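Local coordinates for protein LbaCas13a H328A (C2c2) (Lachnospiraceae bacterium NK4A179, PDB 5WLH) that binds pre-crRNA, the precursor of its guide, and cleaves target RNA, probably at a composite HEPN active site, at residues L528-K533 / N547-F552; Q1024-Y1029 / S1063-Y1068; C1177-N1182 / A1207-F1212. One frame throughout, in Å; residues are numbered along the deposited sequence.

Contact 1 of 3, residues L528-K533 / N547-F552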
ATOM      1  N   LEU A 528     -13.390  18.286  14.219  1.00 22.87           N
ATOM      2  CA  LEU A 528     -14.691  17.679  13.962  1.00 22.75           C
ATOM      3  C   LEU A 528     -15.500  17.440  15.229  1.00 24.87           C
ATOM      4  O   LEU A 528     -16.711  17.244  15.143  1.00 27.81           O
ATOM      5  CB  LEU A 528     -14.525  16.351  13.236  1.00 25.20           C
ATOM      6  CG  LEU A 528     -13.937  16.498  11.840  1.00 24.45           C
ATOM      7  CD1 LEU A 528     -13.945  15.123  11.113  1.00 23.58           C
ATOM      8  CD2 LEU A 528     -14.699  17.547  11.048  1.00 25.49           C
ATOM      9  N   LEU A 529     -14.871  17.436  16.386  1.00 27.49           N
ATOM     10  CA  LEU A 529     -15.605  17.196  17.616  1.00 26.69           C
ATOM     11  C   LEU A 529     -16.001  18.482  18.328  1.00 29.28           C
ATOM     12  O   LEU A 529     -16.628  18.412  19.393  1.00 31.42           O
ATOM     13  CB  LEU A 529     -14.787  16.296  18.546  1.00 26.93           C
ATOM     14  CG  LEU A 529     -14.587  14.894  17.949  1.00 26.70           C
ATOM     15  CD1 LEU A 529     -13.957  13.981  18.962  1.00 31.09           C
ATOM     16  CD2 LEU A 529     -15.928  14.320  17.409  1.00 23.01           C
ATOM     17  N   LEU A 530     -15.681  19.645  17.763  1.00 27.99           N
ATOM     18  CA  LEU A 530     -16.170  20.891  18.346  1.00 29.78           C
ATOM     19  C   LEU A 530     -17.688  20.933  18.265  1.00 32.16           C
ATOM     20  O   LEU A 530     -18.298  20.367  17.356  1.00 31.91           O
ATOM     21  CB  LEU A 530     -15.562  22.110  17.648  1.00 26.90           C
ATOM     22  CG  LEU A 530     -14.034  22.278  17.728  1.00 25.00           C
ATOM     23  CD1 LEU A 530     -13.609  23.623  17.155  1.00 33.56           C
ATOM     24  CD2 LEU A 530     -13.495  22.089  19.147  1.00 27.43           C
ATOM     25  N   LYS A 531     -18.299  21.593  19.241  1.00 30.67           N
ATOM     26  CA  LYS A 531     -19.739  21.575  19.417  1.00 31.44           C
ATOM     27  C   LYS A 531     -20.367  22.878  18.940  1.00 30.05           C
ATOM     28  O   LYS A 531     -19.704  23.919  18.902  1.00 28.57           O
ATOM     29  CB  LYS A 531     -20.078  21.323  20.894  1.00 30.62           C
ATOM     30  CG  LYS A 531     -19.675  19.933  21.376  1.00 42.08           C
ATOM     31  CD  LYS A 531     -20.594  18.857  20.807  1.00 48.90           C
ATOM     32  CE  LYS A 531     -19.996  17.460  20.960  1.00 51.91           C
ATOM     33  NZ  LYS A 531     -19.082  17.079  19.827  1.00 53.74           N
ATOM     34  N   PRO A 532     -21.649  22.857  18.561  1.00 31.49           N
ATOM     35  CA  PRO A 532     -22.267  24.050  17.971  1.00 33.87           C
ATOM     36  C   PRO A 532     -22.339  25.210  18.960  1.00 33.83           C
ATOM     37  O   PRO A 532     -22.203  25.041  20.174  1.00 36.43           O
ATOM     38  CB  PRO A 532     -23.673  23.571  17.584  1.00 35.93           C
ATOM     39  CG  PRO A 532     -23.592  22.088  17.564  1.00 39.32           C
ATOM     40  CD  PRO A 532     -22.583  21.720  18.599  1.00 33.84           C
ATOM     41  N   LYS A 533     -22.590  26.400  18.405  1.00 28.22           N
ATOM     42  CA  LYS A 533     -22.415  27.650  19.141  1.00 30.72           C
ATOM     43  C   LYS A 533     -23.299  27.753  20.382  1.00 29.07           C
ATOM     44  O   LYS A 533     -22.966  28.516  21.292  1.00 32.59           O
ATOM     45  CB  LYS A 533     -22.691  28.835  18.224  1.00 34.02           C
ATOM     46  CG  LYS A 533     -24.154  28.964  17.803  1.00 34.86           C
ATOM     47  CD  LYS A 533     -24.313  30.067  16.777  1.00 36.26           C
ATOM     48  CE  LYS A 533     -25.781  30.356  16.481  1.00 37.76           C
ATOM     49  NZ  LYS A 533     -25.910  31.408  15.427  1.00 42.00           N
ATOM     50  N   ASN A 547     -15.713  22.888  24.737  1.00 34.28           N
ATOM     51  CA  ASN A 547     -15.544  22.509  23.339  1.00 34.36           C
ATOM     52  C   ASN A 547     -16.523  23.229  22.412  1.00 34.36           C
ATOM     53  O   ASN A 547     -16.708  22.815  21.262  1.00 29.71           O
ATOM     54  CB  ASN A 547     -15.657  20.989  23.176  1.00 34.20           C
ATOM     55  CG  ASN A 547     -16.933  20.412  23.762  1.00 40.31           C
ATOM     56  OD1 ASN A 547     -17.819  21.134  24.224  1.00 39.30           O
ATOM     57  ND2 ASN A 547     -17.030  19.084  23.744  1.00 35.27           N
ATOM     58  N   ASN A 548     -17.149  24.300  22.890  1.00 33.11           N
ATOM     59  CA  ASN A 548     -18.029  25.099  22.046  1.00 30.86           C
ATOM     60  C   ASN A 548     -17.200  25.783  20.966  1.00 27.96           C
ATOM     61  O   ASN A 548     -16.142  26.353  21.251  1.00 31.33           O
ATOM     62  CB  ASN A 548     -18.779  26.123  22.915  1.00 30.98           C
ATOM     63  CG  ASN A 548     -19.814  26.919  22.143  1.00 31.95           C
ATOM     64  OD1 ASN A 548     -19.512  27.513  21.106  1.00 31.64           O
ATOM     65  ND2 ASN A 548     -21.047  26.953  22.660  1.00 32.92           N
ATOM     66  N   ILE A 549     -17.678  25.710  19.719  1.00 28.98           N
ATOM     67  CA  ILE A 549     -16.899  26.203  18.581  1.00 28.16           C
ATOM     68  C   ILE A 549     -16.551  27.675  18.747  1.00 33.69           C
ATOM     69  O   ILE A 549     -15.484  28.118  18.304  1.00 31.41           O
ATOM     70  CB  ILE A 549     -17.645  25.933  17.255  1.00 32.68           C
ATOM     71  CG1 ILE A 549     -16.749  26.277  16.057  1.00 39.44           C
ATOM     72  CG2 ILE A 549     -18.955  26.708  17.172  1.00 31.90           C
ATOM     73  CD1 ILE A 549     -16.735  25.214  14.997  1.00 41.35           C
ATOM     74  N   LEU A 550     -17.408  28.449  19.426  1.00 34.26           N
ATOM     75  CA  LEU A 550     -17.127  29.872  19.621  1.00 30.53           C
ATOM     76  C   LEU A 550     -15.791  30.109  20.315  1.00 31.87           C
ATOM     77  O   LEU A 550     -15.139  31.126  20.063  1.00 38.38           O
ATOM     78  CB  LEU A 550     -18.250  30.531  20.428  1.00 27.78           C
ATOM     79  CG  LEU A 550     -19.612  30.516  19.741  1.00 32.42           C
ATOM     80  CD1 LEU A 550     -20.714  30.877  20.744  1.00 31.37           C
ATOM     81  CD2 LEU A 550     -19.614  31.460  18.543  1.00 31.36           C
ATOM     82  N   ASN A 551     -15.365  29.190  21.181  1.00 33.60           N
ATOM     83  CA  ASN A 551     -14.124  29.370  21.923  1.00 31.85           C
ATOM     84  C   ASN A 551     -12.884  29.277  21.052  1.00 38.12           C
ATOM     85  O   ASN A 551     -11.788  29.576  21.538  1.00 36.66           O
ATOM     86  CB  ASN A 551     -14.007  28.326  23.030  1.00 31.68           C
ATOM     87  CG  ASN A 551     -15.081  28.472  24.081  1.00 40.92           C
ATOM     88  OD1 ASN A 551     -15.462  29.583  24.427  1.00 39.09           O
ATOM     89  ND2 ASN A 551     -15.579  27.349  24.591  1.00 42.32           N
ATOM     90  N   PHE A 552     -13.019  28.859  19.796  1.00 34.89           N
ATOM     91  CA  PHE A 552     -11.861  28.554  18.973  1.00 35.33           C
ATOM     92  C   PHE A 552     -11.811  29.355  17.684  1.00 39.01           C
ATOM     93  O   PHE A 552     -10.799  29.278  16.970  1.00 35.15           O
ATOM     94  CB  PHE A 552     -11.826  27.043  18.675  1.00 32.04           C
ATOM     95  CG  PHE A 552     -11.842  26.205  19.923  1.00 32.21           C
ATOM     96  CD1 PHE A 552     -10.679  26.004  20.645  1.00 30.57           C
ATOM     97  CD2 PHE A 552     -13.022  25.680  20.411  1.00 32.51           C
ATOM     98  CE1 PHE A 552     -10.690  25.258  21.807  1.00 34.28           C
ATOM     99  CE2 PHE A 552     -13.042  24.942  21.583  1.00 38.15           C
ATOM    100  CZ  PHE A 552     -11.875  24.730  22.281  1.00 34.28           C
TER
HETATM  101  O   HOH W   1     -15.193  17.907  21.964  1.00 35.95           O
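A single beta bridge of the parallel type pairs Lys-531 with Asn-548 in the long loop between helices 486-517 and 559-564. Lys-531 N donates to Asn-547 O at 2.8 Å. Ile-549 N returns a bond to Lys-531 O at 2.8 Å. The Asn-548 amide works at both ends. Asn-548 OD1 accepts from Leu-550 N at 2.9 Å and forms an Asx turn. Asn-548 ND2 gives a straight bond to Lys-533 O at 2.8 Å, coming from above the carbonyl plane, and also bonds Thr-535 O. A leucine here would probably leave Lys-533 O and Leu-550 N without these mates and free the turn to shift. The Lys-531 chain bends at chi2 (-73°) and chi4 (-86°). This folds Lys-531 NZ back to Leu-529 O, 2.8 Å away. One water links the same Leu-529 O to Asn-547 ND2. On the apolar side, Leu-530 CD2 lies 3.8 Å from Phe-552 CE2, while Leu-530 CD1 meets Ile-549 CD1. Helix 588-602 backs the loop: Val-589 and Leu-592 pack on Ile-549, and Asp-590 forms a salt bridge with Lys-533 NZ.

Contact 2 of 3, residues Q1024-Y1029 / S1063-Y1068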
ATOM      1  N   GLN A1024      17.952  42.819 -17.136  1.00 81.67           N
ATOM      2  CA  GLN A1024      16.880  41.968 -16.639  1.00 78.73           C
ATOM      3  C   GLN A1024      16.524  42.418 -15.234  1.00 72.22           C
ATOM      4  O   GLN A1024      17.370  42.387 -14.333  1.00 71.65           O
ATOM      5  CB  GLN A1024      17.286  40.498 -16.616  1.00 81.18           C
ATOM      6  CG  GLN A1024      16.164  39.488 -16.392  1.00 82.44           C
ATOM      7  CD  GLN A1024      14.861  39.846 -17.076  1.00 83.32           C
ATOM      8  OE1 GLN A1024      14.650  39.502 -18.238  1.00 84.72           O
ATOM      9  NE2 GLN A1024      13.958  40.495 -16.345  1.00 83.90           N
ATOM     10  N   LYS A1025      15.276  42.827 -15.050  1.00 66.94           N
ATOM     11  CA  LYS A1025      14.750  43.142 -13.735  1.00 63.74           C
ATOM     12  C   LYS A1025      14.062  41.917 -13.142  1.00 54.51           C
ATOM     13  O   LYS A1025      13.622  41.014 -13.857  1.00 50.98           O
ATOM     14  CB  LYS A1025      13.790  44.323 -13.810  1.00 67.74           C
ATOM     15  CG  LYS A1025      14.390  45.534 -14.501  1.00 70.57           C
ATOM     16  CD  LYS A1025      13.847  46.829 -13.934  1.00 72.34           C
ATOM     17  CE  LYS A1025      12.339  46.783 -13.780  1.00 73.23           C
ATOM     18  NZ  LYS A1025      11.807  48.102 -13.328  1.00 73.90           N
ATOM     19  N   VAL A1026      13.989  41.899 -11.810  1.00 49.85           N
ATOM     20  CA  VAL A1026      13.439  40.752 -11.085  1.00 50.63           C
ATOM     21  C   VAL A1026      12.074  40.365 -11.649  1.00 52.02           C
ATOM     22  O   VAL A1026      11.864  39.228 -12.093  1.00 53.21           O
ATOM     23  CB  VAL A1026      13.359  41.061  -9.581  1.00 48.57           C
ATOM     24  CG1 VAL A1026      12.478  40.037  -8.863  1.00 48.72           C
ATOM     25  CG2 VAL A1026      14.762  41.105  -8.978  1.00 48.41           C
ATOM     26  N   ALA A1027      11.138  41.313 -11.658  1.00 46.90           N
ATOM     27  CA  ALA A1027       9.774  41.102 -12.169  1.00 46.72           C
ATOM     28  C   ALA A1027       9.161  39.949 -11.377  1.00 45.76           C
ATOM     29  O   ALA A1027       9.179  40.003 -10.136  1.00 43.58           O
ATOM     30  CB  ALA A1027       9.815  40.909 -13.683  1.00 46.53           C
ATOM     31  N   LEU A1028       8.603  38.929 -12.033  1.00 46.12           N
ATOM     32  CA  LEU A1028       8.123  37.700 -11.410  1.00 47.24           C
ATOM     33  C   LEU A1028       6.905  37.902 -10.512  1.00 48.45           C
ATOM     34  O   LEU A1028       5.843  37.325 -10.768  1.00 53.91           O
ATOM     35  CB  LEU A1028       9.255  37.033 -10.618  1.00 46.75           C
ATOM     36  CG  LEU A1028      10.353  36.402 -11.478  1.00 46.74           C
ATOM     37  CD1 LEU A1028      11.463  35.823 -10.621  1.00 45.25           C
ATOM     38  CD2 LEU A1028       9.759  35.341 -12.391  1.00 48.46           C
ATOM     39  N   TYR A1029       7.036  38.712  -9.463  1.00 45.30           N
ATOM     40  CA  TYR A1029       6.101  38.673  -8.346  1.00 45.04           C
ATOM     41  C   TYR A1029       5.125  39.844  -8.310  1.00 49.21           C
ATOM     42  O   TYR A1029       4.359  39.963  -7.346  1.00 47.34           O
ATOM     43  CB  TYR A1029       6.883  38.599  -7.036  1.00 42.76           C
ATOM     44  CG  TYR A1029       7.886  37.466  -7.033  1.00 44.07           C
ATOM     45  CD1 TYR A1029       7.466  36.140  -7.008  1.00 40.86           C
ATOM     46  CD2 TYR A1029       9.252  37.719  -7.104  1.00 43.82           C
ATOM     47  CE1 TYR A1029       8.379  35.098  -7.018  1.00 42.03           C
ATOM     48  CE2 TYR A1029      10.171  36.683  -7.115  1.00 43.22           C
ATOM     49  CZ  TYR A1029       9.728  35.374  -7.074  1.00 44.11           C
ATOM     50  OH  TYR A1029      10.642  34.340  -7.086  1.00 41.27           O
ATOM     51  N   SER A1063      19.776  35.904  -5.354  1.00 41.51           N
ATOM     52  CA  SER A1063      20.732  35.105  -6.114  1.00 43.47           C
ATOM     53  C   SER A1063      20.056  33.934  -6.815  1.00 42.27           C
ATOM     54  O   SER A1063      20.513  33.506  -7.882  1.00 41.03           O
ATOM     55  CB  SER A1063      21.862  34.609  -5.205  1.00 46.81           C
ATOM     56  OG  SER A1063      21.388  33.717  -4.216  1.00 50.87           O
ATOM     57  N   ASP A1064      18.971  33.409  -6.236  1.00 43.74           N
ATOM     58  CA  ASP A1064      18.150  32.429  -6.947  1.00 38.54           C
ATOM     59  C   ASP A1064      17.581  33.026  -8.226  1.00 34.63           C
ATOM     60  O   ASP A1064      17.632  32.408  -9.295  1.00 37.01           O
ATOM     61  CB  ASP A1064      17.006  31.944  -6.052  1.00 40.65           C
ATOM     62  CG  ASP A1064      17.475  31.061  -4.914  1.00 43.20           C
ATOM     63  OD1 ASP A1064      18.506  30.373  -5.071  1.00 40.08           O
ATOM     64  OD2 ASP A1064      16.795  31.056  -3.862  1.00 47.12           O
ATOM     65  N   ILE A1065      17.002  34.223  -8.119  1.00 34.14           N
ATOM     66  CA  ILE A1065      16.391  34.877  -9.269  1.00 34.24           C
ATOM     67  C   ILE A1065      17.459  35.246 -10.286  1.00 37.03           C
ATOM     68  O   ILE A1065      17.247  35.145 -11.499  1.00 35.52           O
ATOM     69  CB  ILE A1065      15.587  36.101  -8.803  1.00 37.47           C
ATOM     70  CG1 ILE A1065      14.457  35.663  -7.857  1.00 34.83           C
ATOM     71  CG2 ILE A1065      15.033  36.861  -9.979  1.00 41.96           C
ATOM     72  CD1 ILE A1065      13.975  36.752  -6.955  1.00 33.74           C
ATOM     73  N   VAL A1066      18.632  35.648  -9.802  1.00 42.25           N
ATOM     74  CA  VAL A1066      19.766  35.892 -10.684  1.00 39.81           C
ATOM     75  C   VAL A1066      20.123  34.623 -11.451  1.00 42.71           C
ATOM     76  O   VAL A1066      20.249  34.634 -12.682  1.00 43.99           O
ATOM     77  CB  VAL A1066      20.958  36.415  -9.865  1.00 42.21           C
ATOM     78  CG1 VAL A1066      22.248  36.364 -10.680  1.00 42.72           C
ATOM     79  CG2 VAL A1066      20.658  37.822  -9.349  1.00 43.15           C
ATOM     80  N   GLU A1067      20.281  33.508 -10.732  1.00 43.76           N
ATOM     81  CA  GLU A1067      20.635  32.247 -11.378  1.00 41.30           C
ATOM     82  C   GLU A1067      19.540  31.788 -12.336  1.00 41.05           C
ATOM     83  O   GLU A1067      19.830  31.257 -13.415  1.00 38.79           O
ATOM     84  CB  GLU A1067      20.921  31.186 -10.313  1.00 42.79           C
ATOM     85  CG  GLU A1067      21.361  29.824 -10.846  1.00 49.24           C
ATOM     86  CD  GLU A1067      22.775  29.819 -11.416  1.00 55.87           C
ATOM     87  OE1 GLU A1067      23.438  30.880 -11.413  1.00 56.93           O
ATOM     88  OE2 GLU A1067      23.222  28.738 -11.864  1.00 57.47           O
ATOM     89  N   TYR A1068      18.273  31.998 -11.962  1.00 41.90           N
ATOM     90  CA  TYR A1068      17.160  31.682 -12.854  1.00 40.28           C
ATOM     91  C   TYR A1068      17.298  32.416 -14.187  1.00 40.16           C
ATOM     92  O   TYR A1068      17.183  31.814 -15.261  1.00 35.86           O
ATOM     93  CB  TYR A1068      15.840  32.040 -12.167  1.00 37.99           C
ATOM     94  CG  TYR A1068      14.636  32.073 -13.081  1.00 38.94           C
ATOM     95  CD1 TYR A1068      14.013  30.904 -13.480  1.00 38.29           C
ATOM     96  CD2 TYR A1068      14.117  33.279 -13.533  1.00 37.92           C
ATOM     97  CE1 TYR A1068      12.912  30.928 -14.320  1.00 38.42           C
ATOM     98  CE2 TYR A1068      13.019  33.314 -14.367  1.00 40.29           C
ATOM     99  CZ  TYR A1068      12.420  32.130 -14.760  1.00 38.78           C
ATOM    100  OH  TYR A1068      11.324  32.155 -15.597  1.00 40.40           O
TER
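Ile-1065, on helix 1062-1075, is met by three side chains of the 1024-1029 segment. Its two branches serve different partners. Ile-1065 CG2 stands anti to the backbone N and touches Leu-1028 CD1 at 3.8 Å. The other branch, with CG1 anti to the carbonyl carbon (chi1 -62°), ends in CD1. Ile-1065 CD1 sits in the plane of the Tyr-1029 ring, at its edge, 3.8 Å from Tyr-1029 CE2. Val-1026 CG1 reaches Ile-1065 CD1 at 4.1 Å, and the two side chains cross at about a right angle. Leu-1028 and Ile-1065 run past each other in opposite directions. Leu-1028 has a positive phi (68°), and Tyr-1029 N bonds Ala-1027 O at 2.6 Å, which fits a classic gamma turn. The turn points Leu-1028 at the helix. Leu-1028 CB also lies over the centre of the Tyr-1029 ring, and Leu-1028 CD2 reaches Tyr-1068 CE2 at 4.3 Å. Phe-1015, of helix 1008-1017, touches both Val-1026 and Ile-1065. Tyr-1029 OH bonds Val-1103 O, outside the contact. Between the two segments the contact is apolar and rests on fitted, largely buried side chains; just beyond, the Val-1026 O to Tyr-1069 OH bond adds a polar tie to the same helix.

Contact 3 of 3, residues C1177-N1182 / A1207-F1212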
ATOM      1  N   CYS A1177     -19.185  -3.274  17.552  1.00 19.03           N
ATOM      2  CA  CYS A1177     -19.253  -2.602  16.260  1.00 20.42           C
ATOM      3  C   CYS A1177     -19.790  -1.193  16.403  1.00 21.00           C
ATOM      4  O   CYS A1177     -19.375  -0.294  15.657  1.00 19.67           O
ATOM      5  CB  CYS A1177     -20.109  -3.400  15.279  1.00 22.50           C
ATOM      6  SG  CYS A1177     -19.350  -4.940  14.777  1.00 24.97           S
ATOM      7  N   ALA A1178     -20.683  -0.966  17.370  1.00 19.42           N
ATOM      8  CA  ALA A1178     -21.193   0.383  17.543  1.00 22.31           C
ATOM      9  C   ALA A1178     -20.080   1.350  17.908  1.00 18.13           C
ATOM     10  O   ALA A1178     -20.184   2.541  17.618  1.00 22.29           O
ATOM     11  CB  ALA A1178     -22.302   0.412  18.595  1.00 21.17           C
ATOM     12  N   MET A1179     -19.017   0.877  18.570  1.00 18.46           N
ATOM     13  CA  MET A1179     -17.936   1.797  18.897  1.00 21.58           C
ATOM     14  C   MET A1179     -17.290   2.378  17.653  1.00 20.61           C
ATOM     15  O   MET A1179     -16.706   3.459  17.712  1.00 22.67           O
ATOM     16  CB  MET A1179     -16.864   1.097  19.731  1.00 24.05           C
ATOM     17  CG  MET A1179     -17.312   0.737  21.118  1.00 22.46           C
ATOM     18  SD  MET A1179     -15.877   0.224  22.110  1.00 24.61           S
ATOM     19  CE  MET A1179     -15.698  -1.468  21.588  1.00 23.97           C
ATOM     20  N   TYR A1180     -17.350   1.663  16.532  1.00 21.82           N
ATOM     21  CA  TYR A1180     -16.575   2.025  15.359  1.00 19.14           C
ATOM     22  C   TYR A1180     -17.405   2.524  14.190  1.00 20.60           C
ATOM     23  O   TYR A1180     -16.829   2.867  13.148  1.00 21.02           O
ATOM     24  CB  TYR A1180     -15.756   0.817  14.900  1.00 20.59           C
ATOM     25  CG  TYR A1180     -14.821   0.339  15.983  1.00 20.75           C
ATOM     26  CD1 TYR A1180     -13.626   0.997  16.221  1.00 22.23           C
ATOM     27  CD2 TYR A1180     -15.138  -0.757  16.768  1.00 20.77           C
ATOM     28  CE1 TYR A1180     -12.756   0.566  17.216  1.00 22.85           C
ATOM     29  CE2 TYR A1180     -14.277  -1.198  17.777  1.00 21.39           C
ATOM     30  CZ  TYR A1180     -13.088  -0.528  17.988  1.00 25.61           C
ATOM     31  OH  TYR A1180     -12.239  -0.947  18.988  1.00 24.51           O
ATOM     32  N   ILE A1181     -18.725   2.540  14.303  1.00 18.81           N
ATOM     33  CA  ILE A1181     -19.593   2.887  13.177  1.00 21.43           C
ATOM     34  C   ILE A1181     -20.367   4.146  13.533  1.00 24.95           C
ATOM     35  O   ILE A1181     -21.174   4.149  14.475  1.00 25.54           O
ATOM     36  CB  ILE A1181     -20.537   1.744  12.802  1.00 26.66           C
ATOM     37  CG1 ILE A1181     -19.740   0.554  12.279  1.00 28.65           C
ATOM     38  CG2 ILE A1181     -21.539   2.198  11.725  1.00 28.79           C
ATOM     39  CD1 ILE A1181     -20.565  -0.732  12.241  1.00 27.95           C
ATOM     40  N   ASN A1182     -20.087   5.222  12.803  1.00 24.29           N
ATOM     41  CA  ASN A1182     -20.803   6.480  12.953  1.00 21.88           C
ATOM     42  C   ASN A1182     -22.259   6.255  12.606  1.00 27.01           C
ATOM     43  O   ASN A1182     -22.571   5.826  11.494  1.00 29.31           O
ATOM     44  CB  ASN A1182     -20.188   7.530  12.025  1.00 25.65           C
ATOM     45  CG  ASN A1182     -20.534   8.955  12.409  1.00 26.93           C
ATOM     46  OD1 ASN A1182     -21.491   9.213  13.151  1.00 25.56           O
ATOM     47  ND2 ASN A1182     -19.745   9.898  11.903  1.00 24.04           N
ATOM     48  N   ALA A1207     -16.166   8.950  22.797  1.00 23.04           N
ATOM     49  CA  ALA A1207     -17.369   8.888  23.612  1.00 26.18           C
ATOM     50  C   ALA A1207     -17.920   7.478  23.626  1.00 27.01           C
ATOM     51  O   ALA A1207     -18.364   6.982  24.670  1.00 23.92           O
ATOM     52  CB  ALA A1207     -18.428   9.859  23.086  1.00 29.83           C
ATOM     53  N   LYS A1208     -17.896   6.817  22.470  1.00 23.32           N
ATOM     54  CA  LYS A1208     -18.438   5.473  22.384  1.00 21.43           C
ATOM     55  C   LYS A1208     -17.642   4.505  23.237  1.00 20.03           C
ATOM     56  O   LYS A1208     -18.210   3.590  23.832  1.00 21.27           O
ATOM     57  CB  LYS A1208     -18.464   5.015  20.935  1.00 25.68           C
ATOM     58  CG  LYS A1208     -19.629   5.674  20.226  1.00 30.02           C
ATOM     59  CD  LYS A1208     -19.759   5.248  18.847  1.00 33.71           C
ATOM     60  CE  LYS A1208     -21.147   5.571  18.354  1.00 30.37           C
ATOM     61  NZ  LYS A1208     -21.238   5.038  16.982  1.00 24.27           N
ATOM     62  N   ILE A1209     -16.317   4.652  23.267  1.00 23.27           N
ATOM     63  CA  ILE A1209     -15.534   3.776  24.124  1.00 21.64           C
ATOM     64  C   ILE A1209     -15.928   3.979  25.579  1.00 22.04           C
ATOM     65  O   ILE A1209     -16.102   3.011  26.326  1.00 24.94           O
ATOM     66  CB  ILE A1209     -14.040   4.021  23.903  1.00 23.97           C
ATOM     67  CG1 ILE A1209     -13.688   3.544  22.495  1.00 20.50           C
ATOM     68  CG2 ILE A1209     -13.224   3.309  24.993  1.00 28.53           C
ATOM     69  CD1 ILE A1209     -12.229   3.780  22.125  1.00 26.92           C
ATOM     70  N   GLY A1210     -16.068   5.237  26.000  1.00 24.93           N
ATOM     71  CA  GLY A1210     -16.571   5.501  27.344  1.00 27.66           C
ATOM     72  C   GLY A1210     -17.917   4.852  27.594  1.00 28.65           C
ATOM     73  O   GLY A1210     -18.138   4.222  28.632  1.00 27.45           O
ATOM     74  N   GLU A1211     -18.829   4.969  26.634  1.00 27.92           N
ATOM     75  CA  GLU A1211     -20.140   4.363  26.803  1.00 24.18           C
ATOM     76  C   GLU A1211     -20.043   2.847  26.870  1.00 23.56           C
ATOM     77  O   GLU A1211     -20.755   2.204  27.652  1.00 26.18           O
ATOM     78  CB  GLU A1211     -21.053   4.803  25.664  1.00 22.64           C
ATOM     79  CG  GLU A1211     -21.324   6.276  25.693  1.00 23.68           C
ATOM     80  CD  GLU A1211     -21.833   6.796  24.372  1.00 25.24           C
ATOM     81  OE1 GLU A1211     -21.859   6.016  23.392  1.00 23.46           O
ATOM     82  OE2 GLU A1211     -22.199   7.987  24.317  1.00 26.99           O
ATOM     83  N   PHE A1212     -19.167   2.253  26.056  1.00 23.30           N
ATOM     84  CA  PHE A1212     -18.976   0.810  26.112  1.00 25.95           C
ATOM     85  C   PHE A1212     -18.537   0.373  27.497  1.00 24.49           C
ATOM     86  O   PHE A1212     -19.032  -0.630  28.027  1.00 25.24           O
ATOM     87  CB  PHE A1212     -17.934   0.377  25.089  1.00 25.78           C
ATOM     88  CG  PHE A1212     -17.754  -1.092  25.017  1.00 24.02           C
ATOM     89  CD1 PHE A1212     -16.874  -1.749  25.893  1.00 21.19           C
ATOM     90  CD2 PHE A1212     -18.452  -1.832  24.092  1.00 19.89           C
ATOM     91  CE1 PHE A1212     -16.710  -3.109  25.821  1.00 24.04           C
ATOM     92  CE2 PHE A1212     -18.290  -3.204  24.020  1.00 23.70           C
ATOM     93  CZ  PHE A1212     -17.407  -3.844  24.883  1.00 25.35           C
TER
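Met-1179 turns at chi3 (-82°) and lays its methyl over the ring of Phe-1212, whose CG is anti to its own backbone N (chi1 -176°). Met-1179 CE lies 4.0 Å from the centroid of the Phe-1212 ring, over one face and offset toward the rim. This is a CH-pi contact. The sulfur comes in obliquely, so the pair is also a Met-aromatic contact. Met-1179 SD lies 3.6 Å from Phe-1212 CB and 4.0 Å from Ile-1209 CG1. The sulfur thus touches two residues of helix 1205-1216. Ile-1172, Gln-1175 and Ile-1176 of helix 1171-1180 also touch Phe-1212.

Lys-1208 takes the other route. Its chain is extended beyond CG and passes beside the Met-1179 backbone, with Lys-1208 CD 3.7 Å from Met-1179 O. Lys-1208 NZ then donates to Ala-1178 O at 2.8 Å, nearly along the C=O axis. Leu-1184 O and Gly-1201 O accept from the same ammonium group. Ile-1181 O is close as well, but its angle is poor for a bond.

The lysine therefore ties the C-terminal part of helix 1171-1180 to the loops that follow and to helix 1205-1216. Its positive charge is buried, yet it is surrounded by carbonyl oxygens near a helix C-terminus. That setting would favour the protonated form and probably offsets much of the cost of burial.

Contacts 1 and 3 are neighbours. Their centres are 21 Å apart and their nearest atoms about 7 Å, without touching. Arg-603 lies between them: Leu-528 packs on it, and its carbonyl O accepts from Asn-1182 ND2. Arg-603 and Asn-604 belong to a sequence matching the R-X4-H motif of HEPN nucleases, so both contacts probably flank that catalytic region. Ser-1204 is a second link, touched by Leu-529 and bonded to Ala-1207 N. Contact 2 stands apart, with its centre 46 Å from that of contact 1 and 57 Å from that of contact 3. Its nearest atom is about 7 Å from the bound RNA, against about 15 Å for contact 3 and 22 Å for contact 1.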